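Methylglyoxal reductase (NADPH-dependent) (Candida albicans SC5314, PDB 6KWS) probably catalyses the NADPH-dependent reduction of methylglyoxal, as a member of the NAD(P)-dependent epimerase/dehydratase family. Local coordinates at residues A[16-21]-A[26-31]; A[20-25]-A[43-48]; A[52-57]-A[66-71]; A[106-111]-A[185-190]; A[220-225]-A[282-287]. The protein carries 1 engineered substitution. All coordinates share one frame; numbering follows the deposited sequence.

Contact 1 (A[16-21]-A[26-31])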
# COMPACT_ATOMS: atom_id res chain seq x y z
N HIS A 16 8.88 -0.53 5.56
CA HIS A 16 9.81 -0.80 4.47
C HIS A 16 10.34 0.50 3.88
O HIS A 16 11.55 0.63 3.61
CB HIS A 16 9.12 -1.64 3.41
CG HIS A 16 9.09 -3.10 3.74
ND1 HIS A 16 10.24 -3.88 3.75
CD2 HIS A 16 8.07 -3.92 4.09
CE1 HIS A 16 9.92 -5.12 4.08
NE2 HIS A 16 8.61 -5.17 4.30
N VAL A 17 9.47 1.49 3.69
CA VAL A 17 9.92 2.81 3.25
C VAL A 17 10.95 3.37 4.22
O VAL A 17 12.01 3.87 3.82
CB VAL A 17 8.71 3.75 3.11
CG1 VAL A 17 9.16 5.20 3.03
CG2 VAL A 17 7.87 3.35 1.87
N VAL A 18 10.67 3.26 5.52
CA VAL A 18 11.58 3.79 6.53
C VAL A 18 12.95 3.14 6.42
O VAL A 18 13.98 3.82 6.39
CB VAL A 18 10.97 3.60 7.93
CG1 VAL A 18 12.01 3.79 9.01
CG2 VAL A 18 9.84 4.60 8.14
N LYS A 19 12.97 1.80 6.37
CA LYS A 19 14.23 1.07 6.22
C LYS A 19 14.99 1.53 4.98
O LYS A 19 16.20 1.80 5.04
CB LYS A 19 13.96 -0.43 6.15
CG LYS A 19 15.21 -1.28 6.08
CD LYS A 19 14.94 -2.72 5.68
CE LYS A 19 13.93 -3.40 6.62
NZ LYS A 19 14.31 -4.80 7.04
N GLN A 20 14.30 1.64 3.85
CA GLN A 20 15.00 2.07 2.64
C GLN A 20 15.43 3.53 2.74
O GLN A 20 16.54 3.87 2.31
CB GLN A 20 14.13 1.85 1.42
CG GLN A 20 13.69 0.41 1.25
CD GLN A 20 13.23 0.16 -0.15
OE1 GLN A 20 13.55 0.93 -1.06
NE2 GLN A 20 12.46 -0.90 -0.35
N LEU A 21 14.59 4.40 3.30
CA LEU A 21 14.99 5.79 3.51
C LEU A 21 16.23 5.89 4.39
O LEU A 21 17.16 6.63 4.06
CB LEU A 21 13.84 6.60 4.11
CG LEU A 21 12.74 7.17 3.20
CD1 LEU A 21 11.68 7.85 4.03
CD2 LEU A 21 13.31 8.13 2.14
N TYR A 26 18.79 9.58 4.54
CA TYR A 26 17.85 10.64 4.84
C TYR A 26 17.61 10.75 6.34
O TYR A 26 17.79 9.78 7.09
CB TYR A 26 16.51 10.42 4.14
CG TYR A 26 16.54 10.54 2.65
CD1 TYR A 26 16.39 11.78 2.03
CD2 TYR A 26 16.70 9.40 1.84
CE1 TYR A 26 16.41 11.90 0.65
CE2 TYR A 26 16.72 9.51 0.46
CZ TYR A 26 16.57 10.76 -0.12
OH TYR A 26 16.59 10.87 -1.49
N GLN A 27 17.20 11.92 6.78
CA GLN A 27 16.72 12.07 8.14
C GLN A 27 15.21 11.84 8.12
O GLN A 27 14.48 12.53 7.40
CB GLN A 27 17.09 13.43 8.73
CG GLN A 27 18.54 13.46 9.23
CD GLN A 27 18.76 14.46 10.35
OE1 GLN A 27 19.17 15.61 10.11
NE2 GLN A 27 18.50 14.03 11.59
N VAL A 28 14.76 10.84 8.86
CA VAL A 28 13.37 10.41 8.83
C VAL A 28 12.68 10.83 10.11
O VAL A 28 13.20 10.61 11.21
CB VAL A 28 13.26 8.89 8.61
CG1 VAL A 28 11.81 8.49 8.41
CG2 VAL A 28 14.11 8.50 7.42
N ILE A 29 11.52 11.44 9.97
CA ILE A 29 10.63 11.72 11.08
C ILE A 29 9.35 10.94 10.80
O ILE A 29 8.59 11.28 9.89
CB ILE A 29 10.33 13.21 11.23
CG1 ILE A 29 11.62 14.00 11.37
CG2 ILE A 29 9.39 13.43 12.42
CD1 ILE A 29 11.41 15.48 11.12
N GLY A 30 9.13 9.89 11.56
CA GLY A 30 7.92 9.12 11.40
C GLY A 30 6.85 9.64 12.33
O GLY A 30 7.13 10.13 13.41
N THR A 31 5.61 9.54 11.89
CA THR A 31 4.52 9.81 12.80
C THR A 31 3.91 8.48 13.19
O THR A 31 3.80 7.56 12.37
CB THR A 31 3.45 10.74 12.20
OG1 THR A 31 2.63 10.01 11.28
CG2 THR A 31 4.09 11.95 11.51
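Leu21, near the end of helix 12-23, packs against both Tyr26 and Val28 where the chain turns back into strand 27-32. Followed outward from the backbone, its CB meets Val28 first, lying 3.8 Å from Val28 CG2. With CG anti to its own carbonyl carbon (chi1 -83°), the branch point sends CD2 to the tyrosine. The two side chains cross obliquely, which brings Leu21 CD2 within 3.6 Å of Tyr26 CD2, with Tyr26 CE2 next at 4.0 Å. Beyond these partners the same side chain reaches Val4, so it also packs against strand 3-7, the neighbour of strand 27-32 in the sheet. The backbone of Leu21 takes part as well: Leu21 O accepts a weak hydrogen bond from Tyr26 N at 3.4 Å, nearly straight at 163°, and lies in the plane of the Tyr26 ring, at its edge, 3.6 Å from Tyr26 CD2. One helical turn back, Val18 CG2 makes a looser apolar contact with Val28 CG1 at 4.4 Å. Val28 thus presents one methyl to each helix residue, and all four touching residues are buried. Helix packed on strand through branched aliphatic side chains, with a tight return loop, is the second half of the beta-alpha-beta unit formed by strand 3-7, helix 12-23 and strand 27-32, the opening unit of the Rossmann fold that binds NADPH.

Contact 2 (A[20-25]-A[43-48])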
# COMPACT_ATOMS: atom_id res chain seq x y z
N GLN A 20 14.30 1.64 3.85
CA GLN A 20 15.00 2.07 2.64
C GLN A 20 15.43 3.53 2.74
O GLN A 20 16.54 3.87 2.31
CB GLN A 20 14.13 1.85 1.42
CG GLN A 20 13.69 0.41 1.25
CD GLN A 20 13.23 0.16 -0.15
OE1 GLN A 20 13.55 0.93 -1.06
NE2 GLN A 20 12.46 -0.90 -0.35
N LEU A 21 14.59 4.40 3.30
CA LEU A 21 14.99 5.79 3.51
C LEU A 21 16.23 5.89 4.39
O LEU A 21 17.16 6.63 4.06
CB LEU A 21 13.84 6.60 4.11
CG LEU A 21 12.74 7.17 3.20
CD1 LEU A 21 11.68 7.85 4.03
CD2 LEU A 21 13.31 8.13 2.14
N LEU A 22 16.27 5.15 5.50
CA LEU A 22 17.44 5.22 6.39
C LEU A 22 18.72 4.83 5.66
O LEU A 22 19.78 5.42 5.89
CB LEU A 22 17.27 4.33 7.61
CG LEU A 22 16.30 4.81 8.66
CD1 LEU A 22 16.26 3.78 9.78
CD2 LEU A 22 16.67 6.22 9.17
N ALA A 23 18.64 3.81 4.80
CA ALA A 23 19.81 3.32 4.09
C ALA A 23 20.29 4.27 3.00
O ALA A 23 21.36 4.04 2.44
CB ALA A 23 19.54 1.95 3.49
N LYS A 24 19.51 5.29 2.64
CA LYS A 24 19.97 6.35 1.76
C LYS A 24 20.33 7.62 2.55
O LYS A 24 20.35 8.71 1.98
CB LYS A 24 18.92 6.65 0.69
CG LYS A 24 18.85 5.58 -0.41
CD LYS A 24 17.54 5.62 -1.22
CE LYS A 24 17.82 5.68 -2.71
NZ LYS A 24 16.88 4.85 -3.54
N ASN A 25 20.57 7.48 3.85
CA ASN A 25 21.02 8.58 4.71
C ASN A 25 20.10 9.80 4.65
O ASN A 25 20.56 10.94 4.72
CB ASN A 25 22.47 8.97 4.37
CG ASN A 25 23.43 7.77 4.37
OD1 ASN A 25 23.44 6.95 5.31
ND2 ASN A 25 24.22 7.64 3.31
N LYS A 43 13.37 1.03 18.35
CA LYS A 43 14.13 -0.13 18.82
C LYS A 43 14.38 -1.15 17.71
O LYS A 43 15.47 -1.72 17.62
CB LYS A 43 13.42 -0.78 20.00
CG LYS A 43 13.45 0.01 21.27
CD LYS A 43 13.19 -0.91 22.43
CE LYS A 43 12.03 -0.42 23.27
NZ LYS A 43 12.20 -0.90 24.67
N LEU A 44 13.37 -1.43 16.88
CA LEU A 44 13.58 -2.30 15.73
C LEU A 44 14.81 -1.88 14.94
O LEU A 44 15.60 -2.73 14.52
CB LEU A 44 12.34 -2.29 14.82
CG LEU A 44 11.15 -3.05 15.41
CD1 LEU A 44 9.88 -2.87 14.56
CD2 LEU A 44 11.48 -4.52 15.59
N PHE A 45 15.00 -0.58 14.73
CA PHE A 45 16.13 -0.09 13.97
C PHE A 45 17.34 0.22 14.85
O PHE A 45 18.34 0.74 14.35
CB PHE A 45 15.73 1.15 13.16
CG PHE A 45 14.84 0.84 11.98
CD1 PHE A 45 15.38 0.40 10.78
CD2 PHE A 45 13.47 0.98 12.08
CE1 PHE A 45 14.56 0.11 9.70
CE2 PHE A 45 12.64 0.68 11.01
CZ PHE A 45 13.19 0.25 9.82
N ASN A 46 17.25 -0.08 16.14
CA ASN A 46 18.35 0.13 17.07
C ASN A 46 18.73 1.59 17.20
O ASN A 46 19.91 1.94 17.25
CB ASN A 46 19.57 -0.72 16.69
CG ASN A 46 19.34 -2.19 16.94
OD1 ASN A 46 18.94 -2.59 18.04
ND2 ASN A 46 19.57 -3.01 15.91
N ASN A 47 17.72 2.46 17.26
CA ASN A 47 17.84 3.88 17.57
C ASN A 47 18.97 4.56 16.77
O ASN A 47 19.92 5.10 17.39
CB ASN A 47 18.02 4.11 19.07
CG ASN A 47 17.05 3.30 19.89
OD1 ASN A 47 17.28 2.12 20.18
ND2 ASN A 47 15.96 3.94 20.30
N PRO A 48 18.92 4.55 15.46
CA PRO A 48 19.91 5.30 14.69
C PRO A 48 19.73 6.80 14.90
O PRO A 48 18.69 7.29 15.35
CB PRO A 48 19.61 4.89 13.24
CG PRO A 48 18.20 4.50 13.23
CD PRO A 48 17.90 3.93 14.59
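Leu22 meets Phe45 and Pro48 at the margin of the Rossmann domain, where the end of helix 12-23 faces the loop that follows helix 35-44. That loop begins with a Schellman motif: Asn46 takes positive phi (63°), with two bonds back into the last helical turn, which swings the chain round toward Pro48. The close part is small and belongs to one methyl group. Leu22 CD1 sits obliquely against the ring of Phe45, in an off-centre CH-pi contact 4.1 Å from the centroid and 29° from the ring normal. The ring has further support: Val18 and Lys19 of helix 12-23 touch it, and Phe203 packs against it edge-to-face. The solvent side is much looser. Ala23, Lys24 and Asn25 on one segment, and Asn46 and Asn47 on the other, are exposed and take no part, while the nearest pair of CA atoms, those of Leu22 and Pro48, remains 8.7 Å apart. The contact is therefore a thin apolar patch near the surface, without polar bonds between the segments. Leu22 CD1 also serves as its meeting point, lying 3.6 Å from Phe45 CD1 and 4.0 Å from Pro48 CG.

Contact 3 (A[52-57]-A[66-71])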
# COMPACT_ATOMS: atom_id res chain seq x y z
N SER A 52 13.64 9.46 14.08
CA SER A 52 12.92 10.01 15.21
C SER A 52 11.44 10.03 14.85
O SER A 52 11.07 9.85 13.68
CB SER A 52 13.41 11.40 15.57
OG SER A 52 13.22 12.28 14.47
N TYR A 53 10.61 10.27 15.86
CA TYR A 53 9.17 10.20 15.65
C TYR A 53 8.43 11.31 16.38
O TYR A 53 8.90 11.86 17.37
CB TYR A 53 8.63 8.83 16.09
CG TYR A 53 8.59 8.61 17.60
CD1 TYR A 53 7.45 8.92 18.33
CD2 TYR A 53 9.68 8.07 18.27
CE1 TYR A 53 7.39 8.71 19.70
CE2 TYR A 53 9.63 7.86 19.65
CZ TYR A 53 8.48 8.18 20.36
OH TYR A 53 8.41 7.97 21.73
N GLU A 54 7.24 11.62 15.87
CA GLU A 54 6.28 12.49 16.53
C GLU A 54 4.94 11.78 16.60
O GLU A 54 4.65 10.91 15.78
CB GLU A 54 6.14 13.84 15.79
CG GLU A 54 7.45 14.61 15.68
CD GLU A 54 7.85 15.29 17.01
OE1 GLU A 54 8.79 16.11 17.00
OE2 GLU A 54 7.24 15.00 18.07
N ILE A 55 4.12 12.15 17.57
CA ILE A 55 2.86 11.46 17.81
C ILE A 55 1.71 12.22 17.17
O ILE A 55 1.52 13.41 17.42
CB ILE A 55 2.60 11.27 19.31
CG1 ILE A 55 3.69 10.37 19.88
CG2 ILE A 55 1.22 10.66 19.50
CD1 ILE A 55 3.45 9.99 21.27
N VAL A 56 0.92 11.51 16.35
CA VAL A 56 -0.32 12.01 15.77
C VAL A 56 -1.38 10.94 15.96
O VAL A 56 -1.43 9.96 15.20
CB VAL A 56 -0.15 12.34 14.27
CG1 VAL A 56 -1.48 12.75 13.66
CG2 VAL A 56 0.91 13.42 14.07
N GLU A 57 -2.26 11.13 16.96
CA GLU A 57 -3.13 10.05 17.43
C GLU A 57 -4.24 9.72 16.44
O GLU A 57 -4.54 8.54 16.22
CB GLU A 57 -3.70 10.40 18.80
CG GLU A 57 -2.71 11.19 19.64
CD GLU A 57 -3.11 11.36 21.11
OE1 GLU A 57 -3.63 10.40 21.72
OE2 GLU A 57 -2.87 12.46 21.66
N ASP A 66 -0.38 19.68 12.11
CA ASP A 66 0.14 21.05 12.16
C ASP A 66 1.37 21.13 13.05
O ASP A 66 2.42 21.63 12.63
CB ASP A 66 -0.93 22.01 12.67
CG ASP A 66 -2.19 21.91 11.87
OD1 ASP A 66 -2.37 20.84 11.25
OD2 ASP A 66 -3.01 22.85 11.90
N LYS A 67 1.24 20.66 14.29
CA LYS A 67 2.32 20.80 15.26
C LYS A 67 3.59 20.12 14.77
O LYS A 67 4.70 20.67 14.92
CB LYS A 67 1.86 20.26 16.62
CG LYS A 67 2.95 19.80 17.55
CD LYS A 67 2.35 19.23 18.85
CE LYS A 67 3.43 18.77 19.83
NZ LYS A 67 2.91 17.97 20.97
N VAL A 68 3.47 18.97 14.11
CA VAL A 68 4.67 18.34 13.57
C VAL A 68 5.20 19.12 12.37
O VAL A 68 6.42 19.25 12.19
CB VAL A 68 4.38 16.86 13.22
CG1 VAL A 68 3.15 16.77 12.35
CG2 VAL A 68 5.58 16.23 12.54
N LEU A 69 4.31 19.69 11.54
CA LEU A 69 4.78 20.50 10.42
C LEU A 69 5.47 21.78 10.89
O LEU A 69 6.48 22.20 10.30
CB LEU A 69 3.63 20.85 9.49
CG LEU A 69 3.42 19.74 8.45
CD1 LEU A 69 2.11 19.94 7.70
CD2 LEU A 69 4.63 19.65 7.51
N GLN A 70 4.96 22.41 11.95
CA GLN A 70 5.58 23.64 12.43
C GLN A 70 6.91 23.37 13.11
O GLN A 70 7.90 24.07 12.87
CB GLN A 70 4.63 24.37 13.38
CG GLN A 70 3.43 24.99 12.71
CD GLN A 70 2.25 25.06 13.65
OE1 GLN A 70 2.41 24.87 14.86
NE2 GLN A 70 1.06 25.27 13.10
N LYS A 71 6.98 22.35 13.97
CA LYS A 71 8.23 22.04 14.66
C LYS A 71 9.35 21.62 13.72
O LYS A 71 10.52 21.71 14.10
CB LYS A 71 8.01 20.93 15.66
CG LYS A 71 7.39 21.38 16.91
CD LYS A 71 7.26 20.20 17.84
CE LYS A 71 6.17 20.48 18.83
NZ LYS A 71 5.76 21.93 18.81
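Glu54 and Val68 run past each other in opposite directions, the acid reaching out from strand 51-55 and the valine from helix 66-71. It is the aliphatic base of Glu54 that does the touching: Val68 CG2 lies alongside it, 4.0 Å from Glu54 CG and 4.1 Å from Glu54 CB. The chain of Glu54 then bends at chi2 (-76°), which carries the carboxylate past the valine toward the helix's C-terminal end. There Glu54 OE1 accepts a hydrogen bond from His72 NE2, just beyond the helix, and this bond holds the polar end. Lysines of the helix stand by without forming ion pairs: Lys71 lends its methylene CD, 4.4 Å from Glu54 OE1, and Lys67 NZ remains 6.0 Å from Glu54 OE2. Their positive charges probably still favour the ionised carboxylate through longer-range attraction. The other methyl of Val68, CG1, occupies the position between the backbone N and the carbonyl carbon (chi1 52°) and faces Val56, with Val56 CG2 at 4.4 Å. One valine therefore spans two residues that project from alternate positions of the extended chain, a carbon chain ending in a charge at one and a branched aliphatic group at the other. Val56 also packs on Thr31 of the neighbouring strand and lies close to Val59, which with Asp58 takes part in NADPH binding. A short helix laid over the edge strand of the parallel part of the sheet, beside the loop that meets the cofactor, belongs to the Rossmann fold of this reductase.

Contact 4 (A[106-111]-A[185-190])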
# COMPACT_ATOMS: atom_id res chain seq x y z
N ASN A 106 -7.88 17.27 5.21
CA ASN A 106 -7.22 17.80 6.41
C ASN A 106 -5.70 17.67 6.32
O ASN A 106 -4.97 18.60 6.69
CB ASN A 106 -7.75 17.09 7.65
CG ASN A 106 -9.21 17.44 7.96
OD1 ASN A 106 -9.69 18.52 7.61
ND2 ASN A 106 -9.90 16.53 8.64
N VAL A 107 -5.20 16.53 5.83
CA VAL A 107 -3.75 16.33 5.73
C VAL A 107 -3.14 17.34 4.78
O VAL A 107 -2.16 18.02 5.12
CB VAL A 107 -3.44 14.88 5.29
CG1 VAL A 107 -1.96 14.68 5.06
CG2 VAL A 107 -3.95 13.88 6.30
N LEU A 108 -3.70 17.46 3.58
CA LEU A 108 -3.16 18.40 2.60
C LEU A 108 -3.34 19.84 3.06
O LEU A 108 -2.48 20.69 2.78
CB LEU A 108 -3.84 18.19 1.25
CG LEU A 108 -3.49 16.88 0.57
CD1 LEU A 108 -4.42 16.72 -0.60
CD2 LEU A 108 -2.03 16.85 0.13
N GLN A 109 -4.44 20.14 3.76
CA GLN A 109 -4.60 21.48 4.30
C GLN A 109 -3.47 21.83 5.27
O GLN A 109 -2.90 22.92 5.20
CB GLN A 109 -5.97 21.63 4.97
CG GLN A 109 -6.26 23.07 5.38
CD GLN A 109 -6.82 23.89 4.22
OE1 GLN A 109 -7.73 23.45 3.53
NE2 GLN A 109 -6.23 25.07 3.99
N ALA A 110 -3.12 20.91 6.17
CA ALA A 110 -2.00 21.18 7.07
C ALA A 110 -0.72 21.44 6.28
O ALA A 110 0.02 22.38 6.58
CB ALA A 110 -1.80 20.04 8.06
N ILE A 111 -0.46 20.64 5.26
CA ILE A 111 0.73 20.90 4.47
C ILE A 111 0.61 22.24 3.76
O ILE A 111 1.61 22.96 3.60
CB ILE A 111 0.97 19.74 3.48
CG1 ILE A 111 1.11 18.43 4.27
CG2 ILE A 111 2.21 19.99 2.61
CD1 ILE A 111 0.98 17.18 3.43
N VAL A 185 -0.23 26.60 -4.45
CA VAL A 185 0.24 25.29 -3.99
C VAL A 185 1.72 25.14 -4.29
O VAL A 185 2.13 25.14 -5.46
CB VAL A 185 -0.57 24.17 -4.64
CG1 VAL A 185 -0.05 22.83 -4.16
CG2 VAL A 185 -2.05 24.34 -4.31
N LYS A 186 2.53 24.98 -3.24
CA LYS A 186 3.98 25.00 -3.38
C LYS A 186 4.58 23.62 -3.64
O LYS A 186 5.72 23.53 -4.09
CB LYS A 186 4.62 25.61 -2.13
CG LYS A 186 4.29 27.09 -1.91
CD LYS A 186 4.97 27.65 -0.65
CE LYS A 186 3.99 27.81 0.53
NZ LYS A 186 4.64 27.62 1.89
N PHE A 187 3.84 22.55 -3.39
CA PHE A 187 4.39 21.21 -3.53
C PHE A 187 3.76 20.49 -4.71
O PHE A 187 2.61 20.75 -5.07
CB PHE A 187 4.18 20.37 -2.26
CG PHE A 187 2.76 20.33 -1.78
CD1 PHE A 187 1.86 19.39 -2.27
CD2 PHE A 187 2.32 21.21 -0.82
CE1 PHE A 187 0.55 19.35 -1.82
CE2 PHE A 187 1.01 21.18 -0.36
CZ PHE A 187 0.13 20.24 -0.85
N SER A 188 4.53 19.58 -5.30
CA SER A 188 3.95 18.63 -6.22
C SER A 188 3.31 17.50 -5.43
O SER A 188 3.43 17.41 -4.20
CB SER A 188 5.01 18.09 -7.17
OG SER A 188 6.16 17.73 -6.45
N LEU A 189 2.59 16.63 -6.13
CA LEU A 189 1.96 15.48 -5.51
C LEU A 189 2.08 14.28 -6.43
O LEU A 189 1.79 14.37 -7.62
CB LEU A 189 0.49 15.74 -5.19
CG LEU A 189 -0.28 14.53 -4.68
CD1 LEU A 189 -0.31 14.54 -3.19
CD2 LEU A 189 -1.68 14.53 -5.22
N SER A 190 2.51 13.16 -5.87
CA SER A 190 2.51 11.90 -6.59
C SER A 190 1.68 10.87 -5.84
O SER A 190 1.39 10.99 -4.64
CB SER A 190 3.93 11.36 -6.80
OG SER A 190 4.66 12.23 -7.62
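Phe187 packs against Ile111 and Leu108, two residues on one face of helix 92-114, and apolar packing makes up the contact. Both helix side chains cross the aromatic one at about a right angle and meet the ring obliquely. Ile111 offers its CG2 branch, which lies 3.4 Å from Phe187 CE2 and 3.6 Å from Phe187 CD2. Leu108 arrives with CD2, equally near two ring atoms, Phe187 CE1 and Phe187 CZ, at 4.1 Å. The same methyl continues to the strand, where Leu189 CD1 is 4.4 Å away. Phe187 reaches the helix with CG placed between its backbone N and carbonyl carbon (chi1 53°), and one face of its ring is covered from within its own segment by Val185 CG1, 4.1 Å above the plane and over the centre.

Polar groups are kept to the other sides of the two segments. Ser190 OG bonds to Ala256 O and Asn106 ND2 to Gly60 O, while backbone bonds of Ser188 to Glu119 and of Ser190 to Val121 and Ile123 join the segment to strand 120-124 and the residue before it. The alternation is that of an extended chain: Phe187 and Leu189 face the helix and also touch Val121, whereas Ser188 and Ser190 turn their hydroxyls elsewhere. Ala175 and Phe178 of helix 160-181 close over Leu108.

All four residues that meet are buried, and they carry no polar side-chain atom. Helix and sheet are thus held here by hydrophobic burial and shape, with the polar bonds of both segments made to other partners.

Contact 5 (A[220-225]-A[282-287])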
# COMPACT_ATOMS: atom_id res chain seq x y z
N SER A 220 -3.91 -17.36 4.67
CA SER A 220 -5.12 -18.16 4.76
C SER A 220 -4.95 -19.50 4.04
O SER A 220 -5.56 -20.50 4.44
CB SER A 220 -6.31 -17.38 4.21
OG SER A 220 -6.29 -17.41 2.79
N ILE A 221 -4.11 -19.55 3.00
CA ILE A 221 -3.74 -20.83 2.39
C ILE A 221 -3.10 -21.76 3.42
O ILE A 221 -3.40 -22.96 3.47
CB ILE A 221 -2.79 -20.62 1.20
CG1 ILE A 221 -3.42 -19.76 0.10
CG2 ILE A 221 -2.34 -21.96 0.67
CD1 ILE A 221 -4.73 -20.25 -0.39
N LEU A 222 -2.20 -21.23 4.25
CA LEU A 222 -1.46 -22.09 5.18
C LEU A 222 -2.35 -22.71 6.25
O LEU A 222 -1.90 -23.65 6.91
CB LEU A 222 -0.33 -21.31 5.87
CG LEU A 222 0.73 -20.77 4.92
CD1 LEU A 222 1.80 -20.00 5.66
CD2 LEU A 222 1.34 -21.91 4.16
N LYS A 223 -3.57 -22.24 6.44
CA LYS A 223 -4.46 -22.82 7.44
C LYS A 223 -5.45 -23.81 6.85
O LYS A 223 -6.36 -24.25 7.56
CB LYS A 223 -5.21 -21.72 8.18
CG LYS A 223 -4.30 -20.71 8.85
CD LYS A 223 -5.15 -19.68 9.54
CE LYS A 223 -4.41 -18.38 9.69
NZ LYS A 223 -5.39 -17.26 9.61
N LEU A 224 -5.30 -24.19 5.59
CA LEU A 224 -6.19 -25.18 5.01
C LEU A 224 -5.69 -26.59 5.27
O LEU A 224 -4.48 -26.85 5.29
CB LEU A 224 -6.32 -24.94 3.50
CG LEU A 224 -6.81 -23.54 3.16
CD1 LEU A 224 -6.93 -23.37 1.66
CD2 LEU A 224 -8.13 -23.25 3.89
N LYS A 225 -6.64 -27.52 5.47
CA LYS A 225 -6.47 -28.97 5.57
C LYS A 225 -6.51 -29.60 4.17
O LYS A 225 -7.15 -29.06 3.26
CB LYS A 225 -7.56 -29.57 6.46
CG LYS A 225 -7.91 -28.73 7.70
CD LYS A 225 -8.60 -29.58 8.76
CE LYS A 225 -8.08 -29.25 10.18
NZ LYS A 225 -6.72 -29.77 10.51
N PRO A 282 8.58 -28.50 0.92
CA PRO A 282 8.36 -29.95 1.09
C PRO A 282 7.68 -30.27 2.40
O PRO A 282 6.82 -31.15 2.45
CB PRO A 282 9.78 -30.50 1.03
CG PRO A 282 10.54 -29.48 0.21
CD PRO A 282 9.98 -28.18 0.64
N ASP A 283 8.02 -29.53 3.45
CA ASP A 283 7.41 -29.71 4.76
C ASP A 283 5.89 -29.59 4.71
O ASP A 283 5.19 -30.41 5.34
CB ASP A 283 7.99 -28.72 5.76
CG ASP A 283 9.11 -29.34 6.58
OD1 ASP A 283 8.87 -30.43 7.16
OD2 ASP A 283 10.22 -28.76 6.64
N LEU A 284 5.37 -28.58 3.97
CA LEU A 284 3.93 -28.35 3.93
C LEU A 284 3.24 -29.16 2.84
O LEU A 284 2.01 -29.33 2.89
CB LEU A 284 3.62 -26.86 3.73
CG LEU A 284 4.27 -25.93 4.73
CD1 LEU A 284 4.53 -24.52 4.17
CD2 LEU A 284 3.44 -25.86 6.01
N LYS A 285 3.98 -29.66 1.86
CA LYS A 285 3.37 -30.45 0.81
C LYS A 285 2.75 -31.70 1.42
O LYS A 285 3.44 -32.51 2.04
CB LYS A 285 4.39 -30.83 -0.27
CG LYS A 285 3.72 -31.48 -1.47
CD LYS A 285 4.73 -31.94 -2.52
CE LYS A 285 4.03 -32.09 -3.88
NZ LYS A 285 4.89 -31.64 -5.02
N GLY A 286 1.44 -31.84 1.26
CA GLY A 286 0.69 -32.90 1.88
C GLY A 286 -0.19 -32.45 3.01
O GLY A 286 -1.17 -33.14 3.34
N LYS A 287 0.11 -31.31 3.64
CA LYS A 287 -0.71 -30.77 4.71
C LYS A 287 -1.68 -29.69 4.24
O LYS A 287 -2.58 -29.32 4.99
CB LYS A 287 0.18 -30.21 5.84
CG LYS A 287 1.36 -31.11 6.18
CD LYS A 287 2.08 -30.68 7.48
CE LYS A 287 3.24 -31.63 7.83
NZ LYS A 287 4.09 -31.07 8.94
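The backbones come nearest at Lys225 and Lys287, whose CA atoms are 6.1 Å apart, and spread to 8.4 Å between the CA atoms of Leu222 and Leu284. Residues 220-222 end helix 216-222, after which the chain turns extended at Leu224. The partner segment, in the loop between helices 270-280 and 295-303, folds into a type II beta-turn over residues 284-287, closed by Lys287 N to Leu284 O at 2.8 Å. Gly286 takes the third position with phi 108°, a conformation suited to glycine. Where the chains approach, Leu224 O and Lys287 O face each other as two acceptors and so form no bond; Lys225 CA lies 3.9 Å from Lys287 O.

Side chains add a single apolar touch, made between the tips of two leucines that cross at a slant. In Leu222 CG lies beside the backbone N (chi1 -62°), which helps bring the methyls toward the loop, although its CB does not point straight at it. Leu222 also packs on Ile277 of helix 270-280, which ties the helix end to the element preceding the loop. Lys225 and Lys287 are exposed and lead their amino groups away from the opposite segment. This is surface packing, distant from the cofactor site, between a helix end and a turn. The leucines meet through Leu222 CD2 and Leu284 CD1, 4.1 Å apart.

Overall arrangement
Contacts 1 to 4 belong to the Rossmann part of the chain; contact 5 lies far off, its centre about 35 to 46 Å from theirs. Contacts 1 and 2 share Gln20 and Leu21 on helix 12-23, with centres about 7 Å apart, and Leu22 CD2 packs 3.8 Å from Val28 CG2. Contact 3 joins contact 1 through neighbouring strands: Gly30 N is 2.9 Å from Ser52 O, a probable hydrogen bond. Contact 4 adjoins contact 3 where Leu69 CD1 lies 3.4 Å from Ala110 O. Toward the NADPH site, which is empty here, Val56 of contact 3 comes within about 4 Å of Val59, side chain to side chain, and Val18 of contact 1 within about 7 Å of Leu81.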